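Local coordinates for protein peptide synthetase, module 7 (Actinoplanes teichomyceticus, PDB 4TX3) that probably serves as a catalytically altered condensation-type domain in the terminal module of the teicoplanin peptide synthetase, where it recruits the oxygenases that crosslink the bound peptide, at residues 39-44 against 144-149; 101-106 against 128-133; 108-113 against 136-141. All blocks are in the same frame, centred on the assembly; numbering follows the deposited sequence.

Contact 1 (39-44 against 144-149); sequences RHLSVA and IAADDD. With SO4 (sulfate ion), chain F.
In the condensation-domain fold, the loop that carries the family's HHxxxDG signature in active relatives is met here by Leu41 of strand 40-49, which packs on Ala146, Asp147 and Asp148. In this chain the signature reads His142-Arg143-Ile144-Ala145-Ala146-Asp147-Asp148, an arginine standing for the second histidine and an aspartate for the glycine, consistent with a domain that has kept the fold but not the usual condensation chemistry. Leu41 carries the contact with its two methyls. Its CG lies beside the backbone N (chi1 -67°), and CD1 lies against the loop carbonyls, 3.4 Å from Ala146 O, with Asp147 O also close by. The Ala146 methyl adds a looser apolar touch, CB lying 4.4 Å from Leu41 CD1. The side chains of Leu41 and Asp148 cross at about a right angle, and Leu41 CD2 comes to 3.2 Å from Asp148 OD1; the second carboxylate oxygen, OD2, is paired with Arg143. Asp147 directs its CB away from the strand and serves as N-cap of helix 148-166, OD1 meeting Ser150 and Arg290. Met151 of that helix touches both Leu41 and Ala146. At the start of the strand segment, Arg39 holds a sulfate, probably from the crystallisation liquor, which Arg31 N, Arg233 NH1 and His142 NE2 also bind. Its NH1 also forms a salt bridge with Glu396. The arginine chain bends at chi3 (-39°), curling its guanidinium edge back toward the backbone, and two donors of one residue converge on a single oxygen: Arg39 N lies 3.0 Å from sulfate O4, and Arg39 NE also 3.0 Å from O4, while NH2 makes a weak bond to O1 at 3.4 Å.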
ATOM      1  N   ARG B  39      12.236   8.057  24.263  1.00 35.51           N
ATOM      2  CA  ARG B  39      12.206   7.127  23.119  1.00 36.24           C
ATOM      3  C   ARG B  39      10.858   7.171  22.421  1.00 38.48           C
ATOM      4  O   ARG B  39       9.966   6.342  22.676  1.00 35.53           O
ATOM      5  CB  ARG B  39      12.522   5.705  23.542  1.00 37.41           C
ATOM      6  CG  ARG B  39      13.999   5.431  23.667  1.00 39.16           C
ATOM      7  CD  ARG B  39      14.221   4.145  24.414  1.00 46.06           C
ATOM      8  NE  ARG B  39      13.260   4.017  25.512  1.00 53.54           N
ATOM      9  CZ  ARG B  39      13.153   2.947  26.303  1.00 57.19           C
ATOM     10  NH1 ARG B  39      13.960   1.899  26.127  1.00 58.32           N
ATOM     11  NH2 ARG B  39      12.238   2.918  27.273  1.00 49.99           N
ATOM     12  N   HIS B  40      10.727   8.156  21.534  1.00 34.97           N
ATOM     13  CA  HIS B  40       9.447   8.515  20.960  1.00 34.61           C
ATOM     14  C   HIS B  40       9.481   8.499  19.440  1.00 37.02           C
ATOM     15  O   HIS B  40      10.530   8.586  18.808  1.00 40.04           O
ATOM     16  CB  HIS B  40       9.024   9.908  21.434  1.00 33.35           C
ATOM     17  CG  HIS B  40       9.055  10.087  22.922  1.00 37.91           C
ATOM     18  ND1 HIS B  40       9.179  11.321  23.518  1.00 37.30           N
ATOM     19  CD2 HIS B  40       8.947   9.191  23.936  1.00 38.01           C
ATOM     20  CE1 HIS B  40       9.164  11.179  24.833  1.00 33.80           C
ATOM     21  NE2 HIS B  40       9.027   9.899  25.112  1.00 32.48           N
ATOM     22  N   LEU B  41       8.306   8.376  18.859  1.00 37.54           N
ATOM     23  CA  LEU B  41       8.128   8.696  17.466  1.00 39.21           C
ATOM     24  C   LEU B  41       7.272   9.948  17.434  1.00 38.99           C
ATOM     25  O   LEU B  41       6.216   9.983  18.063  1.00 36.70           O
ATOM     26  CB  LEU B  41       7.477   7.540  16.717  1.00 35.56           C
ATOM     27  CG  LEU B  41       8.396   6.320  16.638  1.00 46.29           C
ATOM     28  CD1 LEU B  41       7.648   5.012  16.386  1.00 41.97           C
ATOM     29  CD2 LEU B  41       9.451   6.553  15.579  1.00 44.26           C
ATOM     30  N   SER B  42       7.754  10.979  16.743  1.00 34.84           N
ATOM     31  CA  SER B  42       7.001  12.209  16.579  1.00 36.90           C
ATOM     32  C   SER B  42       6.765  12.555  15.107  1.00 39.67           C
ATOM     33  O   SER B  42       7.673  12.539  14.283  1.00 40.00           O
ATOM     34  CB  SER B  42       7.715  13.369  17.265  1.00 41.43           C
ATOM     35  OG  SER B  42       7.466  13.373  18.658  1.00 42.74           O
ATOM     36  N   VAL B  43       5.524  12.865  14.787  1.00 39.07           N
ATOM     37  CA  VAL B  43       5.194  13.347  13.471  1.00 34.99           C
ATOM     38  C   VAL B  43       4.407  14.634  13.648  1.00 36.84           C
ATOM     39  O   VAL B  43       3.603  14.744  14.570  1.00 41.94           O
ATOM     40  CB  VAL B  43       4.392  12.304  12.680  1.00 36.85           C
ATOM     41  CG1 VAL B  43       3.827  12.909  11.378  1.00 37.78           C
ATOM     42  CG2 VAL B  43       5.279  11.106  12.376  1.00 34.05           C
ATOM     43  N   ALA B  44       4.677  15.620  12.801  1.00 33.77           N
ATOM     44  CA  ALA B  44       3.879  16.834  12.755  1.00 36.03           C
ATOM     45  C   ALA B  44       3.337  17.094  11.332  1.00 35.03           C
ATOM     46  O   ALA B  44       4.072  17.012  10.362  1.00 37.81           O
ATOM     47  CB  ALA B  44       4.705  18.015  13.246  1.00 37.84           C
ATOM     48  N   ILE B 144       6.766   2.062  23.277  1.00 28.15           N
ATOM     49  CA  ILE B 144       6.079   0.915  23.862  1.00 29.14           C
ATOM     50  C   ILE B 144       4.767   0.629  23.105  1.00 33.70           C
ATOM     51  O   ILE B 144       4.184  -0.460  23.225  1.00 32.14           O
ATOM     52  CB  ILE B 144       5.785   1.125  25.374  1.00 30.30           C
ATOM     53  CG1 ILE B 144       5.580  -0.225  26.084  1.00 29.52           C
ATOM     54  CG2 ILE B 144       4.591   2.079  25.593  1.00 25.20           C
ATOM     55  CD1 ILE B 144       5.344  -0.097  27.594  1.00 25.62           C
ATOM     56  N   ALA B 145       4.324   1.597  22.306  1.00 31.45           N
ATOM     57  CA  ALA B 145       3.010   1.518  21.687  1.00 31.15           C
ATOM     58  C   ALA B 145       3.051   1.507  20.168  1.00 32.10           C
ATOM     59  O   ALA B 145       2.061   1.153  19.527  1.00 35.28           O
ATOM     60  CB  ALA B 145       2.143   2.670  22.164  1.00 26.97           C
ATOM     61  N   ALA B 146       4.176   1.902  19.582  1.00 34.17           N
ATOM     62  CA  ALA B 146       4.234   2.049  18.129  1.00 30.37           C
ATOM     63  C   ALA B 146       5.621   1.834  17.546  1.00 29.69           C
ATOM     64  O   ALA B 146       6.617   2.314  18.086  1.00 30.14           O
ATOM     65  CB  ALA B 146       3.718   3.430  17.730  1.00 28.55           C
ATOM     66  N   ASP B 147       5.667   1.094  16.443  1.00 32.34           N
ATOM     67  CA  ASP B 147       6.810   1.112  15.535  1.00 33.90           C
ATOM     68  C   ASP B 147       6.567   2.182  14.463  1.00 34.97           C
ATOM     69  O   ASP B 147       5.535   2.865  14.476  1.00 32.97           O
ATOM     70  CB  ASP B 147       7.045  -0.270  14.895  1.00 35.79           C
ATOM     71  CG  ASP B 147       5.842  -0.777  14.072  1.00 35.78           C
ATOM     72  OD1 ASP B 147       4.885  -0.014  13.808  1.00 36.18           O
ATOM     73  OD2 ASP B 147       5.864  -1.958  13.668  1.00 36.69           O
ATOM     74  N   ASP B 148       7.494   2.315  13.522  1.00 38.77           N
ATOM     75  CA  ASP B 148       7.394   3.374  12.512  1.00 39.34           C
ATOM     76  C   ASP B 148       6.265   3.162  11.500  1.00 37.59           C
ATOM     77  O   ASP B 148       5.579   4.116  11.149  1.00 37.22           O
ATOM     78  CB  ASP B 148       8.731   3.534  11.781  1.00 44.13           C
ATOM     79  CG  ASP B 148       9.809   4.132  12.671  1.00 57.38           C
ATOM     80  OD1 ASP B 148       9.973   5.375  12.650  1.00 61.34           O
ATOM     81  OD2 ASP B 148      10.483   3.363  13.403  1.00 61.44           O
ATOM     82  N   ASP B 149       6.068   1.932  11.031  1.00 38.78           N
ATOM     83  CA  ASP B 149       4.892   1.615  10.208  1.00 36.30           C
ATOM     84  C   ASP B 149       3.593   2.084  10.876  1.00 38.13           C
ATOM     85  O   ASP B 149       2.673   2.583  10.201  1.00 36.15           O
ATOM     86  CB  ASP B 149       4.797   0.110   9.932  1.00 37.48           C
ATOM     87  CG  ASP B 149       5.878  -0.394   8.978  1.00 42.33           C
ATOM     88  OD1 ASP B 149       6.520   0.432   8.293  1.00 40.97           O
ATOM     89  OD2 ASP B 149       6.077  -1.628   8.910  1.00 43.64           O
TER
HETATM   90  S   SO4 F 501      11.705   6.444  28.172  1.00 54.33           S
HETATM   91  O1  SO4 F 501      10.589   5.605  28.611  1.00 55.01           O
HETATM   92  O2  SO4 F 501      11.465   7.820  28.600  1.00 44.37           O
HETATM   93  O3  SO4 F 501      12.950   5.969  28.794  1.00 58.66           O
HETATM   94  O4  SO4 F 501      11.817   6.364  26.710  1.00 46.58           O

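Contact 2 (101-106 against 128-133); sequences EDLPAR and FALSEK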
ATOM      1  N   GLU B 101       8.402  31.289  13.772  1.00 49.90           N
ATOM      2  CA  GLU B 101       9.747  31.334  14.328  1.00 53.26           C
ATOM      3  C   GLU B 101       9.848  30.587  15.654  1.00 51.10           C
ATOM      4  O   GLU B 101      10.882  29.983  15.936  1.00 50.13           O
ATOM      5  CB  GLU B 101      10.208  32.787  14.506  1.00 53.49           C
ATOM      6  CG  GLU B 101       9.577  33.775  13.509  1.00 66.06           C
ATOM      7  CD  GLU B 101      10.041  33.585  12.058  1.00 74.04           C
ATOM      8  OE1 GLU B 101      10.782  32.620  11.757  1.00 75.70           O
ATOM      9  OE2 GLU B 101       9.647  34.408  11.204  1.00 75.38           O
ATOM     10  N   ASP B 102       8.791  30.619  16.465  1.00 44.14           N
ATOM     11  CA  ASP B 102       8.839  29.932  17.750  1.00 43.60           C
ATOM     12  C   ASP B 102       8.387  28.469  17.631  1.00 47.48           C
ATOM     13  O   ASP B 102       8.665  27.655  18.523  1.00 48.71           O
ATOM     14  CB  ASP B 102       8.000  30.672  18.813  1.00 40.42           C
ATOM     15  CG  ASP B 102       6.485  30.572  18.581  1.00 49.75           C
ATOM     16  OD1 ASP B 102       6.023  29.862  17.659  1.00 49.77           O
ATOM     17  OD2 ASP B 102       5.731  31.215  19.348  1.00 49.31           O
ATOM     18  N   LEU B 103       7.703  28.148  16.527  1.00 46.46           N
ATOM     19  CA  LEU B 103       7.102  26.820  16.313  1.00 48.08           C
ATOM     20  C   LEU B 103       8.067  25.623  16.436  1.00 45.57           C
ATOM     21  O   LEU B 103       7.729  24.643  17.112  1.00 42.94           O
ATOM     22  CB  LEU B 103       6.400  26.764  14.942  1.00 49.75           C
ATOM     23  CG  LEU B 103       5.646  25.466  14.586  1.00 47.54           C
ATOM     24  CD1 LEU B 103       4.523  25.163  15.581  1.00 41.67           C
ATOM     25  CD2 LEU B 103       5.100  25.504  13.163  1.00 43.60           C
ATOM     26  N   PRO B 104       9.258  25.687  15.795  1.00 47.58           N
ATOM     27  CA  PRO B 104      10.157  24.531  15.946  1.00 40.61           C
ATOM     28  C   PRO B 104      10.486  24.230  17.412  1.00 43.49           C
ATOM     29  O   PRO B 104      10.476  23.064  17.814  1.00 43.16           O
ATOM     30  CB  PRO B 104      11.409  24.959  15.189  1.00 38.11           C
ATOM     31  CG  PRO B 104      10.926  26.006  14.210  1.00 41.12           C
ATOM     32  CD  PRO B 104       9.859  26.740  14.951  1.00 43.67           C
ATOM     33  N   ALA B 105      10.744  25.271  18.196  1.00 42.16           N
ATOM     34  CA  ALA B 105      10.992  25.131  19.628  1.00 46.11           C
ATOM     35  C   ALA B 105       9.827  24.458  20.350  1.00 46.76           C
ATOM     36  O   ALA B 105      10.028  23.562  21.176  1.00 44.96           O
ATOM     37  CB  ALA B 105      11.270  26.492  20.247  1.00 41.47           C
ATOM     38  N   ARG B 106       8.611  24.899  20.043  1.00 44.56           N
ATOM     39  CA  ARG B 106       7.418  24.321  20.651  1.00 47.44           C
ATOM     40  C   ARG B 106       7.216  22.844  20.265  1.00 46.66           C
ATOM     41  O   ARG B 106       6.857  22.019  21.120  1.00 44.80           O
ATOM     42  CB  ARG B 106       6.187  25.140  20.262  1.00 46.20           C
ATOM     43  CG  ARG B 106       6.181  26.543  20.849  1.00 47.43           C
ATOM     44  CD  ARG B 106       4.864  27.235  20.581  1.00 50.24           C
ATOM     45  NE  ARG B 106       4.332  27.829  21.804  1.00 52.53           N
ATOM     46  CZ  ARG B 106       4.281  29.132  22.032  1.00 50.59           C
ATOM     47  NH1 ARG B 106       4.716  29.976  21.111  1.00 45.85           N
ATOM     48  NH2 ARG B 106       3.782  29.587  23.171  1.00 60.81           N
ATOM     49  N   PHE B 128      -1.174  23.511  17.112  1.00 33.63           N
ATOM     50  CA  PHE B 128      -0.626  24.861  17.090  1.00 38.59           C
ATOM     51  C   PHE B 128      -1.366  25.722  16.063  1.00 42.11           C
ATOM     52  O   PHE B 128      -1.563  25.300  14.919  1.00 39.30           O
ATOM     53  CB  PHE B 128       0.878  24.814  16.793  1.00 33.57           C
ATOM     54  CG  PHE B 128       1.656  24.073  17.833  1.00 38.00           C
ATOM     55  CD1 PHE B 128       1.917  24.658  19.068  1.00 39.95           C
ATOM     56  CD2 PHE B 128       2.093  22.778  17.604  1.00 38.61           C
ATOM     57  CE1 PHE B 128       2.612  23.975  20.048  1.00 39.16           C
ATOM     58  CE2 PHE B 128       2.792  22.087  18.577  1.00 42.75           C
ATOM     59  CZ  PHE B 128       3.051  22.690  19.806  1.00 45.37           C
ATOM     60  N   ALA B 129      -1.799  26.913  16.475  1.00 38.20           N
ATOM     61  CA  ALA B 129      -2.506  27.807  15.563  1.00 38.36           C
ATOM     62  C   ALA B 129      -1.586  28.924  15.069  1.00 43.68           C
ATOM     63  O   ALA B 129      -1.095  29.737  15.851  1.00 45.09           O
ATOM     64  CB  ALA B 129      -3.735  28.380  16.227  1.00 34.39           C
ATOM     65  N   LEU B 130      -1.354  28.941  13.762  1.00 45.08           N
ATOM     66  CA  LEU B 130      -0.474  29.915  13.131  1.00 43.48           C
ATOM     67  C   LEU B 130      -1.257  31.091  12.558  1.00 49.74           C
ATOM     68  O   LEU B 130      -0.835  32.237  12.681  1.00 57.42           O
ATOM     69  CB  LEU B 130       0.336  29.251  12.026  1.00 45.96           C
ATOM     70  CG  LEU B 130       1.429  28.290  12.472  1.00 49.75           C
ATOM     71  CD1 LEU B 130       1.798  27.421  11.294  1.00 51.00           C
ATOM     72  CD2 LEU B 130       2.648  29.057  12.986  1.00 44.04           C
ATOM     73  N   SER B 131      -2.381  30.798  11.912  1.00 49.13           N
ATOM     74  CA  SER B 131      -3.341  31.824  11.505  1.00 47.59           C
ATOM     75  C   SER B 131      -4.703  31.155  11.345  1.00 44.36           C
ATOM     76  O   SER B 131      -4.845  29.989  11.683  1.00 46.23           O
ATOM     77  CB  SER B 131      -2.910  32.506  10.212  1.00 40.30           C
ATOM     78  OG  SER B 131      -3.033  31.617   9.124  1.00 46.33           O
ATOM     79  N   GLU B 132      -5.695  31.872  10.823  1.00 44.49           N
ATOM     80  CA  GLU B 132      -7.056  31.340  10.783  1.00 44.66           C
ATOM     81  C   GLU B 132      -7.167  30.095   9.899  1.00 40.24           C
ATOM     82  O   GLU B 132      -8.008  29.238  10.153  1.00 42.22           O
ATOM     83  CB  GLU B 132      -8.052  32.407  10.310  1.00 43.17           C
ATOM     84  CG  GLU B 132      -9.518  31.977  10.406  1.00 50.14           C
ATOM     85  CD  GLU B 132     -10.501  33.087  10.031  1.00 65.50           C
ATOM     86  OE1 GLU B 132     -10.073  34.061   9.361  1.00 62.90           O
ATOM     87  OE2 GLU B 132     -11.698  32.984  10.408  1.00 60.94           O
ATOM     88  N   LYS B 133      -6.315  29.976   8.887  1.00 39.19           N
ATOM     89  CA  LYS B 133      -6.367  28.797   8.014  1.00 43.12           C
ATOM     90  C   LYS B 133      -5.037  28.035   7.959  1.00 39.94           C
ATOM     91  O   LYS B 133      -4.772  27.299   7.011  1.00 44.46           O
ATOM     92  CB  LYS B 133      -6.805  29.202   6.597  1.00 38.88           C
ATOM     93  CG  LYS B 133      -8.237  29.707   6.539  1.00 43.81           C
ATOM     94  CD  LYS B 133      -8.744  29.911   5.118  1.00 52.63           C
ATOM     95  CE  LYS B 133     -10.163  30.490   5.122  1.00 55.88           C
ATOM     96  NZ  LYS B 133     -10.740  30.599   3.753  1.00 55.20           N
TER
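Leu103, in the first turn of helix 103-112, stands 8.0 Å from Phe128 of strand 123-129, CA to CA. Helix and strand belong to a beta-alpha-beta unit whose first strand, 96-97, lies parallel to 123-129, and the contact is part of the apolar packing of the helix on the sheet. Phe128 is the centrepiece. Its CB points toward the helix, and with CG anti to the carbonyl carbon (chi1 -62°) the ring meets two residues one turn apart. Leu103 offers one methyl to the root of the ring, CD1 lying 3.8 Å from Phe128 CG, and the same methyl sits near Phe128 CB and CD2. Farther out, the aliphatic part of Arg106 takes over: its CB comes within 3.8 Å of Phe128 CE1, and its CD passes 4.0 Å from that same CE1. The guanidinium plane is turned 51° from the ring; the touching atoms are the methylenes CB and CD. Replacing Phe128 by an alanine would probably open a gap beside both helix side chains, leaving Leu103 CD1 without its main neighbour and the Arg106 methylenes uncovered on that side. Val96 and Ser138 pack on the ring as well. Just beyond, where the chain forms a classic beta bulge at Leu130 and Ser131, the second branch of Leu103 is engaged, CD2 lying 4.3 Å from Leu130 CD1.

Contact 3 (108-113 against 136-141); sequences AERGEQ and VLSVTV
Ser138 and Thr140 are the residues through which strand 136-141 meets helix 108-112, in the helix-on-sheet packing of the N-terminal half of a condensation domain. The two segments run nearly parallel, their axes 24° apart and 8.5 Å from each other at closest approach. Along the strand, side chains alternate between two helical layers. Leu137 turns to the opposite side of the sheet, against Leu158 of helix 148-166, so the first contact with helix 108-112 comes at Ser138. Here a small polar side chain meets a methylene: Ser138 OG lies 4.2 Å from Arg110 CG, a loose approach with no hydrogen bond. The Arg110 chain bends at chi2 (55°) and again at chi3, and its NE forms a salt bridge with Glu126 on the adjoining strand. Gln113 OE1 sits above one face of the guanidinium, offset toward its rim. Val139 goes to the far layer, packing on Phe154 and Phe155. Thr140 returns to the near side and makes the tightest approach, against a residue with no side chain: Thr140 and Gly111 are only 5.7 Å apart, CA to CA. The hydroxyl is set beside its own backbone N (chi1 -60°) and points at the helix backbone, OG1 coming to 3.4 Å from Gly111 CA. It makes no hydrogen bond to the helix; its polar partner is Ser42 OG, on the next strand. Arg110 O is more distant, 4.1 Å from Thr140 OG1, and has a weak bond to Arg124. Gly111 O accepts a hydrogen bond from His40 ND1, while the Thr140 methyl CG2 passes 4.0 Å from the same Gly111 O.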
ATOM      1  N   ALA B 108       9.566  20.752  19.400  1.00 46.42           N
ATOM      2  CA  ALA B 108      10.622  19.996  20.066  1.00 42.16           C
ATOM      3  C   ALA B 108      10.287  19.716  21.528  1.00 45.56           C
ATOM      4  O   ALA B 108      10.453  18.589  21.997  1.00 49.12           O
ATOM      5  CB  ALA B 108      11.943  20.732  19.962  1.00 29.40           C
ATOM      6  N   GLU B 109       9.829  20.734  22.252  1.00 42.07           N
ATOM      7  CA  GLU B 109       9.500  20.566  23.668  1.00 46.64           C
ATOM      8  C   GLU B 109       8.370  19.555  23.888  1.00 48.37           C
ATOM      9  O   GLU B 109       8.440  18.726  24.795  1.00 44.59           O
ATOM     10  CB  GLU B 109       9.114  21.904  24.293  1.00 50.41           C
ATOM     11  CG  GLU B 109       8.450  21.766  25.658  1.00 56.64           C
ATOM     12  CD  GLU B 109       7.429  22.859  25.922  1.00 71.40           C
ATOM     13  OE1 GLU B 109       6.206  22.570  25.859  1.00 70.17           O
ATOM     14  OE2 GLU B 109       7.848  24.009  26.192  1.00 79.20           O
ATOM     15  N   ARG B 110       7.337  19.627  23.055  1.00 45.81           N
ATOM     16  CA  ARG B 110       6.189  18.728  23.160  1.00 44.12           C
ATOM     17  C   ARG B 110       6.594  17.269  22.857  1.00 44.18           C
ATOM     18  O   ARG B 110       6.158  16.331  23.541  1.00 44.25           O
ATOM     19  CB  ARG B 110       5.074  19.226  22.222  1.00 47.58           C
ATOM     20  CG  ARG B 110       3.795  18.395  22.156  1.00 47.50           C
ATOM     21  CD  ARG B 110       3.146  18.158  23.513  1.00 53.27           C
ATOM     22  NE  ARG B 110       3.060  19.348  24.363  1.00 60.02           N
ATOM     23  CZ  ARG B 110       2.410  19.388  25.529  1.00 62.83           C
ATOM     24  NH1 ARG B 110       1.779  18.305  25.985  1.00 54.75           N
ATOM     25  NH2 ARG B 110       2.383  20.515  26.241  1.00 59.92           N
ATOM     26  N   GLY B 111       7.453  17.082  21.857  1.00 43.86           N
ATOM     27  CA  GLY B 111       7.934  15.761  21.496  1.00 34.75           C
ATOM     28  C   GLY B 111       8.977  15.212  22.467  1.00 44.87           C
ATOM     29  O   GLY B 111       9.216  13.998  22.502  1.00 42.10           O
ATOM     30  N   GLU B 112       9.593  16.087  23.264  1.00 40.67           N
ATOM     31  CA  GLU B 112      10.613  15.654  24.223  1.00 41.83           C
ATOM     32  C   GLU B 112      10.030  15.246  25.571  1.00 39.25           C
ATOM     33  O   GLU B 112      10.662  14.527  26.331  1.00 41.84           O
ATOM     34  CB  GLU B 112      11.652  16.753  24.447  1.00 42.75           C
ATOM     35  CG  GLU B 112      12.680  16.878  23.347  1.00 48.46           C
ATOM     36  CD  GLU B 112      13.490  15.604  23.169  1.00 55.77           C
ATOM     37  OE1 GLU B 112      14.428  15.376  23.974  1.00 58.52           O
ATOM     38  OE2 GLU B 112      13.189  14.829  22.226  1.00 52.84           O
ATOM     39  N   GLN B 113       8.825  15.707  25.856  1.00 36.47           N
ATOM     40  CA  GLN B 113       8.211  15.510  27.157  1.00 37.07           C
ATOM     41  C   GLN B 113       8.087  14.026  27.559  1.00 32.81           C
ATOM     42  O   GLN B 113       7.586  13.196  26.803  1.00 35.38           O
ATOM     43  CB  GLN B 113       6.847  16.191  27.158  1.00 34.94           C
ATOM     44  CG  GLN B 113       6.146  16.173  28.496  1.00 37.52           C
ATOM     45  CD  GLN B 113       4.772  16.791  28.413  1.00 42.83           C
ATOM     46  OE1 GLN B 113       4.525  17.704  27.608  1.00 50.89           O
ATOM     47  NE2 GLN B 113       3.862  16.291  29.222  1.00 35.67           N
ATOM     48  N   VAL B 136      -0.671  23.535  12.709  1.00 37.65           N
ATOM     49  CA  VAL B 136       0.205  22.380  12.733  1.00 34.40           C
ATOM     50  C   VAL B 136      -0.247  21.398  13.816  1.00 35.99           C
ATOM     51  O   VAL B 136      -0.404  21.754  14.990  1.00 35.52           O
ATOM     52  CB  VAL B 136       1.649  22.797  12.943  1.00 37.20           C
ATOM     53  CG1 VAL B 136       2.481  21.617  13.381  1.00 37.66           C
ATOM     54  CG2 VAL B 136       2.196  23.394  11.656  1.00 40.07           C
ATOM     55  N   LEU B 137      -0.499  20.162  13.405  1.00 36.34           N
ATOM     56  CA  LEU B 137      -0.823  19.105  14.355  1.00 35.35           C
ATOM     57  C   LEU B 137       0.439  18.317  14.714  1.00 35.19           C
ATOM     58  O   LEU B 137       1.157  17.839  13.844  1.00 36.18           O
ATOM     59  CB  LEU B 137      -1.900  18.169  13.795  1.00 33.73           C
ATOM     60  CG  LEU B 137      -2.232  17.043  14.772  1.00 38.33           C
ATOM     61  CD1 LEU B 137      -2.764  17.626  16.086  1.00 35.08           C
ATOM     62  CD2 LEU B 137      -3.200  16.038  14.167  1.00 33.92           C
ATOM     63  N   SER B 138       0.710  18.209  16.004  1.00 33.40           N
ATOM     64  CA  SER B 138       1.870  17.479  16.491  1.00 36.52           C
ATOM     65  C   SER B 138       1.431  16.212  17.247  1.00 39.48           C
ATOM     66  O   SER B 138       0.655  16.288  18.215  1.00 34.35           O
ATOM     67  CB  SER B 138       2.708  18.388  17.389  1.00 37.11           C
ATOM     68  OG  SER B 138       3.705  17.665  18.066  1.00 37.60           O
ATOM     69  N   VAL B 139       1.913  15.053  16.785  1.00 37.07           N
ATOM     70  CA  VAL B 139       1.639  13.774  17.443  1.00 35.72           C
ATOM     71  C   VAL B 139       2.912  13.057  17.887  1.00 33.33           C
ATOM     72  O   VAL B 139       3.845  12.879  17.106  1.00 35.11           O
ATOM     73  CB  VAL B 139       0.835  12.836  16.528  1.00 37.80           C
ATOM     74  CG1 VAL B 139       0.704  11.437  17.154  1.00 35.15           C
ATOM     75  CG2 VAL B 139      -0.538  13.434  16.267  1.00 35.90           C
ATOM     76  N   THR B 140       2.938  12.647  19.149  1.00 31.23           N
ATOM     77  CA  THR B 140       4.068  11.917  19.705  1.00 32.21           C
ATOM     78  C   THR B 140       3.590  10.589  20.284  1.00 34.02           C
ATOM     79  O   THR B 140       2.658  10.562  21.088  1.00 33.42           O
ATOM     80  CB  THR B 140       4.785  12.716  20.811  1.00 33.52           C
ATOM     81  OG1 THR B 140       5.283  13.951  20.283  1.00 40.71           O
ATOM     82  CG2 THR B 140       5.943  11.931  21.364  1.00 33.03           C
ATOM     83  N   VAL B 141       4.214   9.485  19.878  1.00 34.55           N
ATOM     84  CA  VAL B 141       3.866   8.182  20.441  1.00 31.92           C
ATOM     85  C   VAL B 141       5.087   7.530  21.095  1.00 33.29           C
ATOM     86  O   VAL B 141       6.178   7.512  20.526  1.00 32.77           O
ATOM     87  CB  VAL B 141       3.298   7.234  19.374  1.00 28.09           C
ATOM     88  CG1 VAL B 141       2.878   5.949  20.020  1.00 26.32           C
ATOM     89  CG2 VAL B 141       2.121   7.883  18.629  1.00 23.42           C
TER

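Overall arrangement
All three contacts reach one mixed sheet, and their chemistry changes along it. Contact 1 is buried, about 9 Å from the chain centre to its own centre, and joins apolar packing to charged groups around the signature loop. Contacts 2 and 3 are partly buried. Contact 2, about 29 Å out, rests on an aromatic ring, leucines and the methylenes of an arginine; contact 3, between them, sets small hydroxyl side chains against helix backbone and an arginine methylene. Contacts 2 and 3 share helix 103-112 and are joined by a probable hydrogen bond from Phe128 N to Val136 O. Another, Val141 N to Leu41 O, links contacts 3 and 1, whereas contacts 1 and 2 do not touch.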